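Glycinin A3B4 subunit (Glycine max, PDB 2D5F) is an 11S seed storage globulin that assembles into hexamers and probably serves as a protein reserve for the germinating soybean. Local coordinates at residues C42-R50 against V142-S150; L59-Q67 against V124-W132. All blocks are in the same frame, centred on the assembly; numbering follows the deposited sequence.

Overall arrangement
From the N terminus the chain reaches 42-50, leaving helix 38-43 for strand 46-52, and about a hundred residues later it returns along 142-150 to pair with it; this is interaction 1, which closes the longer loop. Interaction 2 falls wholly within that loop: segment 59-67, from the end of strand 56-62 through a loop to the start of strand 67-73, meets 124-132, where strand 121-125 gives way through a tight turn to strand 131-135. Interaction 1 joins central strands of one cupin sheet, whereas interaction 2 bridges that sheet and its partner. Q67 OE1 links the two, accepting from R50 NH1 and S145 OG, and a carbonate ion touches R50 of one and Y131 of the other.

Interaction 1: C42-R50 against V142-S150; sequences CAGVTVSKR and VAISLLDTS. With CO3 (carbonate ion), chain E.
R50 and A143 form a hydrogen-bonded pair of antiparallel strands, R50 N donating to A143 O at 2.8 Å, and from this point the arginine side chain runs back along the sheet. CB passes 4.1 Å from carbonate O3. With CG anti to its own carbonyl carbon (chi1 -71°) and the chain extended as far as NE, CD comes 3.0 Å from carbonate O2. NE makes a weak bond to S48 OG, two residues back on the same strand. S145 CB sits 3.5 Å above one face of the guanidinium, offset toward the rim, and the carbonate lies at its edge: NH2 donates to O2 at 2.6 Å. NH1 approaches L147 CD1 obliquely and bonds Q67 OE1, which also accepts from S145 OG. On the other sheet face V47 CG1 rests on I144 CG2 at 3.7 Å, while V47 CG2 meets L146 CD2. Beyond the paired strands, before T46 and after L147, G44 O accepts from both S150 OG, at 2.6 Å on a lone pair, and S150 N. G44, at positive phi, is where the chain leaves helix 38-43; a CB here would probably clash with S150 OG. Strands 46-52 and 141-147 are neighbours in a cupin barrel sheet, with R50 and A143 lining the carbonate pocket.

Interaction 2: L59-Q67 against V124-W132; sequences LPSYSPYPQ and VIPPGVPYW. With CO3 (carbonate ion), chain E.
Y131 O accepts from S61 N at 3.1 Å and from water 1, which also donates to L59 O and accepts a hydrogen bond from S61 OG at 2.6 Å. In return Y131 N donates to S61 O. The Y131 ring has water 1 over one face and I125 CD1 over the other, both offset toward the rim. CG, set between backbone N and carbonyl carbon (chi1 82°), directs the ring so that OH donates to carbonate O2, in the ring plane, at 2.9 Å. A phenylalanine here would probably leave carbonate O2 without its hydroxyl donor. The Q67 amide, held by R50 through OE1, crosses the Y131 ring at about a right angle, NE2 4.0 Å from CE1. Between two antiparallel bridges of the cupin barrel, S61 with Y131 and Q67 with I125, the chain 126-129 makes a type II turn with G128 at positive phi. G128 N gives S63 O a nearly straight bond of 2.8 Å, 175° at the hydrogen. Water 2 accepts from S63 N near P126 O and V129 O. P127, within the turn, packs tightly on P66, CG to CD 3.4 Å. The Y62 ring stacks on W384 of the second subunit, and its OH bonds N427 O there.

Interaction 1: C42-R50 against V142-S150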
ATOM      1  N   CYS B  42      23.846   0.389 -20.814  1.00 22.04           N
ATOM      2  CA  CYS B  42      23.680  -0.672 -19.831  1.00 23.29           C
ATOM      3  C   CYS B  42      22.925  -0.117 -18.615  1.00 23.40           C
ATOM      4  O   CYS B  42      22.037  -0.770 -18.066  1.00 18.72           O
ATOM      5  CB  CYS B  42      25.052  -1.234 -19.418  1.00 21.99           C
ATOM      6  SG  CYS B  42      25.056  -2.067 -17.798  1.00 22.35           S
ATOM      7  N   ALA B  43      23.263   1.108 -18.225  1.00 23.71           N
ATOM      8  CA  ALA B  43      22.640   1.756 -17.073  1.00 24.50           C
ATOM      9  C   ALA B  43      21.237   2.281 -17.366  1.00 18.96           C
ATOM     10  O   ALA B  43      20.446   2.493 -16.448  1.00 22.37           O
ATOM     11  CB  ALA B  43      23.527   2.888 -16.581  1.00 20.91           C
ATOM     12  N   GLY B  44      20.932   2.487 -18.643  1.00 21.73           N
ATOM     13  CA  GLY B  44      19.616   2.975 -19.020  1.00 17.62           C
ATOM     14  C   GLY B  44      19.393   4.420 -18.614  1.00 22.48           C
ATOM     15  O   GLY B  44      18.303   4.792 -18.166  1.00 18.33           O
ATOM     16  N   VAL B  45      20.428   5.241 -18.778  1.00 15.91           N
ATOM     17  CA  VAL B  45      20.358   6.654 -18.418  1.00 17.67           C
ATOM     18  C   VAL B  45      21.378   7.436 -19.238  1.00 20.69           C
ATOM     19  O   VAL B  45      22.156   6.865 -20.004  1.00 23.55           O
ATOM     20  CB  VAL B  45      20.757   6.892 -16.936  1.00 25.49           C
ATOM     21  CG1 VAL B  45      19.928   6.025 -15.992  1.00 17.29           C
ATOM     22  CG2 VAL B  45      22.256   6.593 -16.757  1.00 19.26           C
ATOM     23  N   THR B  46      21.350   8.751 -19.079  1.00 23.11           N
ATOM     24  CA  THR B  46      22.339   9.615 -19.703  1.00 23.46           C
ATOM     25  C   THR B  46      22.491  10.784 -18.745  1.00 24.43           C
ATOM     26  O   THR B  46      21.716  10.912 -17.794  1.00 23.05           O
ATOM     27  CB  THR B  46      21.957  10.094 -21.126  1.00 24.84           C
ATOM     28  OG1 THR B  46      23.134  10.623 -21.751  1.00 26.66           O
ATOM     29  CG2 THR B  46      20.903  11.174 -21.098  1.00 26.45           C
ATOM     30  N   VAL B  47      23.494  11.623 -18.969  1.00 23.02           N
ATOM     31  CA  VAL B  47      23.743  12.739 -18.074  1.00 21.35           C
ATOM     32  C   VAL B  47      23.911  14.055 -18.817  1.00 20.10           C
ATOM     33  O   VAL B  47      24.403  14.090 -19.945  1.00 22.17           O
ATOM     34  CB  VAL B  47      25.010  12.473 -17.217  1.00 26.82           C
ATOM     35  CG1 VAL B  47      25.242  13.619 -16.241  1.00 24.71           C
ATOM     36  CG2 VAL B  47      24.862  11.147 -16.467  1.00 26.36           C
ATOM     37  N   SER B  48      23.507  15.135 -18.162  1.00 22.59           N
ATOM     38  CA  SER B  48      23.595  16.470 -18.733  1.00 26.48           C
ATOM     39  C   SER B  48      24.125  17.453 -17.690  1.00 27.37           C
ATOM     40  O   SER B  48      23.617  17.516 -16.574  1.00 33.67           O
ATOM     41  CB  SER B  48      22.208  16.903 -19.205  1.00 24.73           C
ATOM     42  OG  SER B  48      22.187  18.268 -19.563  1.00 46.94           O
ATOM     43  N   LYS B  49      25.156  18.208 -18.056  1.00 28.27           N
ATOM     44  CA  LYS B  49      25.748  19.202 -17.161  1.00 28.38           C
ATOM     45  C   LYS B  49      25.275  20.578 -17.614  1.00 22.93           C
ATOM     46  O   LYS B  49      25.496  20.967 -18.755  1.00 24.90           O
ATOM     47  CB  LYS B  49      27.269  19.128 -17.229  1.00 25.83           C
ATOM     48  CG  LYS B  49      27.983  20.098 -16.312  1.00 28.94           C
ATOM     49  CD  LYS B  49      29.489  19.902 -16.416  1.00 40.24           C
ATOM     50  CE  LYS B  49      30.243  20.900 -15.556  1.00 45.97           C
ATOM     51  NZ  LYS B  49      31.719  20.784 -15.756  1.00 57.03           N
ATOM     52  N   ARG B  50      24.619  21.311 -16.723  1.00 23.03           N
ATOM     53  CA  ARG B  50      24.101  22.627 -17.079  1.00 24.23           C
ATOM     54  C   ARG B  50      24.761  23.753 -16.312  1.00 28.89           C
ATOM     55  O   ARG B  50      25.007  23.648 -15.108  1.00 31.58           O
ATOM     56  CB  ARG B  50      22.588  22.674 -16.858  1.00 20.37           C
ATOM     57  CG  ARG B  50      21.807  21.845 -17.865  1.00 32.61           C
ATOM     58  CD  ARG B  50      20.427  21.459 -17.348  1.00 39.03           C
ATOM     59  NE  ARG B  50      19.990  20.205 -17.953  1.00 44.71           N
ATOM     60  CZ  ARG B  50      19.073  19.396 -17.437  1.00 33.53           C
ATOM     61  NH1 ARG B  50      18.751  18.278 -18.070  1.00 39.81           N
ATOM     62  NH2 ARG B  50      18.480  19.702 -16.292  1.00 36.23           N
ATOM     63  N   VAL B 142      26.324  25.575 -11.545  1.00 19.71           N
ATOM     64  CA  VAL B 142      26.704  24.377 -12.276  1.00 21.93           C
ATOM     65  C   VAL B 142      25.946  23.194 -11.668  1.00 25.67           C
ATOM     66  O   VAL B 142      26.039  22.933 -10.466  1.00 24.55           O
ATOM     67  CB  VAL B 142      28.222  24.121 -12.194  1.00 27.74           C
ATOM     68  CG1 VAL B 142      28.570  22.849 -12.940  1.00 22.91           C
ATOM     69  CG2 VAL B 142      28.985  25.316 -12.785  1.00 20.85           C
ATOM     70  N   ALA B 143      25.183  22.492 -12.501  1.00 23.93           N
ATOM     71  CA  ALA B 143      24.407  21.352 -12.033  1.00 26.13           C
ATOM     72  C   ALA B 143      24.590  20.142 -12.940  1.00 26.34           C
ATOM     73  O   ALA B 143      24.753  20.278 -14.156  1.00 25.53           O
ATOM     74  CB  ALA B 143      22.935  21.730 -11.952  1.00 24.92           C
ATOM     75  N   ILE B 144      24.573  18.955 -12.339  1.00 22.29           N
ATOM     76  CA  ILE B 144      24.718  17.714 -13.095  1.00 22.94           C
ATOM     77  C   ILE B 144      23.423  16.923 -12.976  1.00 20.50           C
ATOM     78  O   ILE B 144      23.021  16.525 -11.882  1.00 20.89           O
ATOM     79  CB  ILE B 144      25.902  16.853 -12.578  1.00 24.22           C
ATOM     80  CG1 ILE B 144      27.236  17.419 -13.090  1.00 37.86           C
ATOM     81  CG2 ILE B 144      25.764  15.421 -13.074  1.00 29.16           C
ATOM     82  CD1 ILE B 144      27.589  18.778 -12.544  1.00 34.58           C
ATOM     83  N   SER B 145      22.784  16.687 -14.113  1.00 20.02           N
ATOM     84  CA  SER B 145      21.520  15.981 -14.128  1.00 23.29           C
ATOM     85  C   SER B 145      21.562  14.547 -14.633  1.00 20.90           C
ATOM     86  O   SER B 145      22.092  14.264 -15.702  1.00 21.65           O
ATOM     87  CB  SER B 145      20.502  16.766 -14.959  1.00 22.28           C
ATOM     88  OG  SER B 145      19.283  16.053 -15.044  1.00 25.17           O
ATOM     89  N   LEU B 146      20.997  13.643 -13.840  1.00 19.66           N
ATOM     90  CA  LEU B 146      20.901  12.248 -14.223  1.00 17.59           C
ATOM     91  C   LEU B 146      19.542  12.143 -14.916  1.00 19.49           C
ATOM     92  O   LEU B 146      18.501  12.354 -14.283  1.00 17.53           O
ATOM     93  CB  LEU B 146      20.932  11.343 -12.981  1.00 19.49           C
ATOM     94  CG  LEU B 146      21.010   9.817 -13.182  1.00 23.91           C
ATOM     95  CD1 LEU B 146      19.711   9.268 -13.799  1.00 19.08           C
ATOM     96  CD2 LEU B 146      22.205   9.487 -14.068  1.00 19.89           C
ATOM     97  N   LEU B 147      19.560  11.869 -16.219  1.00 16.40           N
ATOM     98  CA  LEU B 147      18.335  11.725 -17.003  1.00 21.99           C
ATOM     99  C   LEU B 147      17.964  10.239 -17.015  1.00 19.42           C
ATOM    100  O   LEU B 147      18.534   9.451 -17.766  1.00 19.99           O
ATOM    101  CB  LEU B 147      18.543  12.229 -18.442  1.00 17.90           C
ATOM    102  CG  LEU B 147      18.556  13.743 -18.737  1.00 21.83           C
ATOM    103  CD1 LEU B 147      19.610  14.442 -17.919  1.00 25.27           C
ATOM    104  CD2 LEU B 147      18.825  13.968 -20.221  1.00 20.77           C
ATOM    105  N   ASP B 148      17.013   9.864 -16.170  1.00 18.30           N
ATOM    106  CA  ASP B 148      16.584   8.475 -16.059  1.00 13.83           C
ATOM    107  C   ASP B 148      15.677   8.052 -17.221  1.00 19.98           C
ATOM    108  O   ASP B 148      14.497   7.768 -17.026  1.00 18.70           O
ATOM    109  CB  ASP B 148      15.879   8.285 -14.709  1.00 13.53           C
ATOM    110  CG  ASP B 148      15.587   6.827 -14.391  1.00 24.65           C
ATOM    111  OD1 ASP B 148      16.296   5.935 -14.908  1.00 21.14           O
ATOM    112  OD2 ASP B 148      14.651   6.576 -13.606  1.00 24.98           O
ATOM    113  N   THR B 149      16.251   8.000 -18.422  1.00 21.53           N
ATOM    114  CA  THR B 149      15.522   7.631 -19.637  1.00 20.48           C
ATOM    115  C   THR B 149      14.868   6.247 -19.612  1.00 23.82           C
ATOM    116  O   THR B 149      13.823   6.049 -20.222  1.00 25.55           O
ATOM    117  CB  THR B 149      16.440   7.676 -20.882  1.00 22.50           C
ATOM    118  OG1 THR B 149      17.643   6.945 -20.611  1.00 20.22           O
ATOM    119  CG2 THR B 149      16.791   9.112 -21.252  1.00 19.95           C
ATOM    120  N   SER B 150      15.481   5.291 -18.922  1.00 18.88           N
ATOM    121  CA  SER B 150      14.933   3.943 -18.868  1.00 21.90           C
ATOM    122  C   SER B 150      13.835   3.776 -17.820  1.00 21.15           C
ATOM    123  O   SER B 150      13.271   2.696 -17.682  1.00 19.87           O
ATOM    124  CB  SER B 150      16.046   2.921 -18.601  1.00 21.62           C
ATOM    125  OG  SER B 150      16.579   3.058 -17.290  1.00 21.84           O
TER
HETATM  126  C   CO3 E 502      18.808  23.164 -14.773  1.00 28.82           C
HETATM  127  O1  CO3 E 502      18.338  24.291 -15.128  1.00 27.71           O
HETATM  128  O2  CO3 E 502      18.334  22.097 -15.297  1.00 45.26           O
HETATM  129  O3  CO3 E 502      19.751  23.113 -13.895  1.00 50.58           O

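Interaction 2: L59-Q67 against V124-W132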
ATOM      1  N   LEU B  59      15.071  28.425 -19.701  1.00 20.22           N
ATOM      2  CA  LEU B  59      13.677  28.469 -20.133  1.00 20.98           C
ATOM      3  C   LEU B  59      12.892  27.203 -19.789  1.00 23.43           C
ATOM      4  O   LEU B  59      13.413  26.087 -19.852  1.00 20.01           O
ATOM      5  CB  LEU B  59      13.602  28.748 -21.635  1.00 23.37           C
ATOM      6  CG  LEU B  59      14.322  30.031 -22.082  1.00 28.70           C
ATOM      7  CD1 LEU B  59      14.083  30.266 -23.569  1.00 28.99           C
ATOM      8  CD2 LEU B  59      13.819  31.218 -21.271  1.00 19.12           C
ATOM      9  N   PRO B  60      11.614  27.368 -19.426  1.00 23.03           N
ATOM     10  CA  PRO B  60      10.747  26.238 -19.059  1.00 21.21           C
ATOM     11  C   PRO B  60      10.692  25.080 -20.051  1.00 21.46           C
ATOM     12  O   PRO B  60      10.527  25.277 -21.257  1.00 19.43           O
ATOM     13  CB  PRO B  60       9.382  26.900 -18.843  1.00 17.60           C
ATOM     14  CG  PRO B  60       9.439  28.113 -19.728  1.00 32.20           C
ATOM     15  CD  PRO B  60      10.844  28.623 -19.505  1.00 18.19           C
ATOM     16  N   SER B  61      10.839  23.868 -19.522  1.00 22.35           N
ATOM     17  CA  SER B  61      10.799  22.659 -20.334  1.00 23.55           C
ATOM     18  C   SER B  61      10.398  21.458 -19.481  1.00 24.53           C
ATOM     19  O   SER B  61      10.359  21.545 -18.254  1.00 21.87           O
ATOM     20  CB  SER B  61      12.167  22.386 -20.947  1.00 19.49           C
ATOM     21  OG  SER B  61      13.090  21.964 -19.957  1.00 20.52           O
ATOM     22  N   TYR B  62      10.090  20.348 -20.145  1.00 19.78           N
ATOM     23  CA  TYR B  62       9.737  19.108 -19.461  1.00 18.75           C
ATOM     24  C   TYR B  62      10.207  17.911 -20.291  1.00 22.87           C
ATOM     25  O   TYR B  62      10.395  18.020 -21.506  1.00 17.99           O
ATOM     26  CB  TYR B  62       8.227  19.016 -19.213  1.00 16.01           C
ATOM     27  CG  TYR B  62       7.374  19.014 -20.462  1.00 24.56           C
ATOM     28  CD1 TYR B  62       6.981  20.208 -21.064  1.00 23.73           C
ATOM     29  CD2 TYR B  62       6.950  17.813 -21.040  1.00 21.38           C
ATOM     30  CE1 TYR B  62       6.180  20.211 -22.213  1.00 20.02           C
ATOM     31  CE2 TYR B  62       6.158  17.804 -22.188  1.00 19.79           C
ATOM     32  CZ  TYR B  62       5.775  19.008 -22.768  1.00 17.70           C
ATOM     33  OH  TYR B  62       4.995  19.009 -23.901  1.00 15.87           O
ATOM     34  N   SER B  63      10.422  16.783 -19.621  1.00 16.72           N
ATOM     35  CA  SER B  63      10.862  15.550 -20.270  1.00 18.12           C
ATOM     36  C   SER B  63      10.004  14.398 -19.739  1.00 18.96           C
ATOM     37  O   SER B  63       9.506  14.453 -18.611  1.00 18.48           O
ATOM     38  CB  SER B  63      12.342  15.287 -19.979  1.00 16.33           C
ATOM     39  OG  SER B  63      13.158  16.290 -20.564  1.00 23.22           O
ATOM     40  N   PRO B  64       9.829  13.338 -20.542  1.00 18.72           N
ATOM     41  CA  PRO B  64       9.022  12.167 -20.175  1.00 15.51           C
ATOM     42  C   PRO B  64       9.654  11.139 -19.236  1.00 20.02           C
ATOM     43  O   PRO B  64       9.338   9.953 -19.309  1.00 22.86           O
ATOM     44  CB  PRO B  64       8.667  11.567 -21.530  1.00 16.20           C
ATOM     45  CG  PRO B  64       9.925  11.793 -22.306  1.00 21.28           C
ATOM     46  CD  PRO B  64      10.313  13.225 -21.930  1.00 17.65           C
ATOM     47  N   TYR B  65      10.543  11.590 -18.358  1.00 16.39           N
ATOM     48  CA  TYR B  65      11.186  10.703 -17.391  1.00 17.96           C
ATOM     49  C   TYR B  65      11.690  11.580 -16.262  1.00 13.11           C
ATOM     50  O   TYR B  65      11.808  12.788 -16.418  1.00 17.17           O
ATOM     51  CB  TYR B  65      12.357   9.930 -18.024  1.00 15.88           C
ATOM     52  CG  TYR B  65      13.202  10.764 -18.967  1.00 21.00           C
ATOM     53  CD1 TYR B  65      12.983  10.728 -20.348  1.00 17.15           C
ATOM     54  CD2 TYR B  65      14.188  11.621 -18.477  1.00 16.97           C
ATOM     55  CE1 TYR B  65      13.722  11.527 -21.220  1.00 16.40           C
ATOM     56  CE2 TYR B  65      14.931  12.427 -19.338  1.00 17.48           C
ATOM     57  CZ  TYR B  65      14.692  12.376 -20.709  1.00 15.63           C
ATOM     58  OH  TYR B  65      15.411  13.190 -21.560  1.00 22.97           O
ATOM     59  N   PRO B  66      11.960  10.995 -15.093  1.00 17.10           N
ATOM     60  CA  PRO B  66      12.443  11.890 -14.044  1.00 20.31           C
ATOM     61  C   PRO B  66      13.917  12.235 -14.201  1.00 20.46           C
ATOM     62  O   PRO B  66      14.657  11.552 -14.908  1.00 12.95           O
ATOM     63  CB  PRO B  66      12.140  11.122 -12.759  1.00 21.82           C
ATOM     64  CG  PRO B  66      12.185   9.707 -13.168  1.00 22.83           C
ATOM     65  CD  PRO B  66      11.570   9.683 -14.547  1.00 23.25           C
ATOM     66  N   GLN B  67      14.314  13.338 -13.575  1.00 22.69           N
ATOM     67  CA  GLN B  67      15.703  13.776 -13.587  1.00 21.62           C
ATOM     68  C   GLN B  67      16.084  13.998 -12.134  1.00 16.57           C
ATOM     69  O   GLN B  67      15.273  14.480 -11.339  1.00 18.82           O
ATOM     70  CB  GLN B  67      15.879  15.113 -14.319  1.00 18.72           C
ATOM     71  CG  GLN B  67      15.599  15.108 -15.807  1.00 26.82           C
ATOM     72  CD  GLN B  67      15.791  16.488 -16.425  1.00 23.76           C
ATOM     73  OE1 GLN B  67      16.878  17.063 -16.360  1.00 25.27           O
ATOM     74  NE2 GLN B  67      14.731  17.024 -17.020  1.00 24.61           N
ATOM     75  N   VAL B 124      14.814  17.211  -7.898  1.00 20.64           N
ATOM     76  CA  VAL B 124      14.167  16.131  -8.632  1.00 15.49           C
ATOM     77  C   VAL B 124      13.101  16.710  -9.546  1.00 14.04           C
ATOM     78  O   VAL B 124      12.244  17.467  -9.092  1.00 18.28           O
ATOM     79  CB  VAL B 124      13.496  15.126  -7.661  1.00 25.40           C
ATOM     80  CG1 VAL B 124      12.840  14.004  -8.440  1.00 22.46           C
ATOM     81  CG2 VAL B 124      14.528  14.575  -6.686  1.00 25.09           C
ATOM     82  N   ILE B 125      13.156  16.370 -10.832  1.00 14.31           N
ATOM     83  CA  ILE B 125      12.160  16.854 -11.790  1.00 15.11           C
ATOM     84  C   ILE B 125      11.203  15.711 -12.140  1.00 16.50           C
ATOM     85  O   ILE B 125      11.630  14.688 -12.668  1.00 18.90           O
ATOM     86  CB  ILE B 125      12.793  17.318 -13.116  1.00 14.28           C
ATOM     87  CG1 ILE B 125      13.993  18.243 -12.860  1.00 22.54           C
ATOM     88  CG2 ILE B 125      11.732  18.017 -13.962  1.00 15.72           C
ATOM     89  CD1 ILE B 125      13.667  19.486 -12.063  1.00 17.56           C
ATOM     90  N   PRO B 126       9.900  15.866 -11.845  1.00 20.01           N
ATOM     91  CA  PRO B 126       8.933  14.806 -12.162  1.00 15.76           C
ATOM     92  C   PRO B 126       8.704  14.689 -13.670  1.00 22.39           C
ATOM     93  O   PRO B 126       8.833  15.671 -14.406  1.00 19.66           O
ATOM     94  CB  PRO B 126       7.660  15.260 -11.449  1.00 14.42           C
ATOM     95  CG  PRO B 126       8.161  16.131 -10.333  1.00 18.98           C
ATOM     96  CD  PRO B 126       9.279  16.903 -11.002  1.00 18.73           C
ATOM     97  N   PRO B 127       8.357  13.485 -14.149  1.00 19.43           N
ATOM     98  CA  PRO B 127       8.116  13.302 -15.582  1.00 19.96           C
ATOM     99  C   PRO B 127       6.951  14.181 -16.040  1.00 16.80           C
ATOM    100  O   PRO B 127       5.933  14.289 -15.349  1.00 14.88           O
ATOM    101  CB  PRO B 127       7.778  11.814 -15.697  1.00 15.08           C
ATOM    102  CG  PRO B 127       8.474  11.200 -14.508  1.00 21.26           C
ATOM    103  CD  PRO B 127       8.229  12.207 -13.423  1.00 19.13           C
ATOM    104  N   GLY B 128       7.126  14.822 -17.192  1.00 19.99           N
ATOM    105  CA  GLY B 128       6.083  15.653 -17.765  1.00 17.95           C
ATOM    106  C   GLY B 128       5.801  16.979 -17.094  1.00 15.70           C
ATOM    107  O   GLY B 128       5.018  17.767 -17.609  1.00 16.75           O
ATOM    108  N   VAL B 129       6.426  17.231 -15.949  1.00 15.40           N
ATOM    109  CA  VAL B 129       6.205  18.483 -15.232  1.00 20.78           C
ATOM    110  C   VAL B 129       7.180  19.569 -15.697  1.00 21.77           C
ATOM    111  O   VAL B 129       8.403  19.386 -15.647  1.00 19.25           O
ATOM    112  CB  VAL B 129       6.371  18.293 -13.706  1.00 20.37           C
ATOM    113  CG1 VAL B 129       6.250  19.634 -13.000  1.00 20.04           C
ATOM    114  CG2 VAL B 129       5.317  17.313 -13.181  1.00 20.77           C
ATOM    115  N   PRO B 130       6.646  20.715 -16.158  1.00 18.00           N
ATOM    116  CA  PRO B 130       7.486  21.825 -16.627  1.00 19.81           C
ATOM    117  C   PRO B 130       8.288  22.432 -15.477  1.00 20.24           C
ATOM    118  O   PRO B 130       7.799  22.519 -14.351  1.00 19.67           O
ATOM    119  CB  PRO B 130       6.473  22.836 -17.166  1.00 17.71           C
ATOM    120  CG  PRO B 130       5.234  22.014 -17.437  1.00 21.69           C
ATOM    121  CD  PRO B 130       5.219  21.051 -16.286  1.00 17.16           C
ATOM    122  N   TYR B 131       9.516  22.851 -15.760  1.00 14.87           N
ATOM    123  CA  TYR B 131      10.333  23.490 -14.738  1.00 21.38           C
ATOM    124  C   TYR B 131      11.277  24.491 -15.390  1.00 21.55           C
ATOM    125  O   TYR B 131      11.634  24.347 -16.564  1.00 21.37           O
ATOM    126  CB  TYR B 131      11.166  22.467 -13.956  1.00 21.72           C
ATOM    127  CG  TYR B 131      12.442  22.056 -14.654  1.00 27.46           C
ATOM    128  CD1 TYR B 131      12.419  21.165 -15.725  1.00 18.61           C
ATOM    129  CD2 TYR B 131      13.676  22.586 -14.262  1.00 25.33           C
ATOM    130  CE1 TYR B 131      13.591  20.808 -16.390  1.00 26.36           C
ATOM    131  CE2 TYR B 131      14.859  22.235 -14.926  1.00 24.51           C
ATOM    132  CZ  TYR B 131      14.804  21.347 -15.984  1.00 22.48           C
ATOM    133  OH  TYR B 131      15.957  20.980 -16.630  1.00 26.51           O
ATOM    134  N   TRP B 132      11.660  25.505 -14.613  1.00 22.30           N
ATOM    135  CA  TRP B 132      12.592  26.541 -15.052  1.00 23.11           C
ATOM    136  C   TRP B 132      13.501  26.851 -13.868  1.00 22.34           C
ATOM    137  O   TRP B 132      13.113  26.661 -12.714  1.00 22.14           O
ATOM    138  CB  TRP B 132      11.854  27.816 -15.481  1.00 21.16           C
ATOM    139  CG  TRP B 132      10.965  28.405 -14.423  1.00 22.65           C
ATOM    140  CD1 TRP B 132       9.633  28.155 -14.240  1.00 19.06           C
ATOM    141  CD2 TRP B 132      11.354  29.292 -13.370  1.00 26.36           C
ATOM    142  NE1 TRP B 132       9.171  28.826 -13.133  1.00 21.70           N
ATOM    143  CE2 TRP B 132      10.206  29.530 -12.577  1.00 24.46           C
ATOM    144  CE3 TRP B 132      12.562  29.908 -13.012  1.00 25.96           C
ATOM    145  CZ2 TRP B 132      10.228  30.362 -11.447  1.00 26.26           C
ATOM    146  CZ3 TRP B 132      12.585  30.738 -11.884  1.00 26.99           C
ATOM    147  CH2 TRP B 132      11.424  30.951 -11.116  1.00 19.51           C
TER
HETATM  148  C   CO3 E 502      18.808  23.164 -14.773  1.00 28.82           C
HETATM  149  O1  CO3 E 502      18.338  24.291 -15.128  1.00 27.71           O
HETATM  150  O2  CO3 E 502      18.334  22.097 -15.297  1.00 45.26           O
HETATM  151  O3  CO3 E 502      19.751  23.113 -13.895  1.00 50.58           O
HETATM  152  O   HOH W   1      14.005  23.756 -18.327  1.00 19.24           O
HETATM  153  O   HOH W   2       9.779  17.174 -16.670  1.00 15.74           O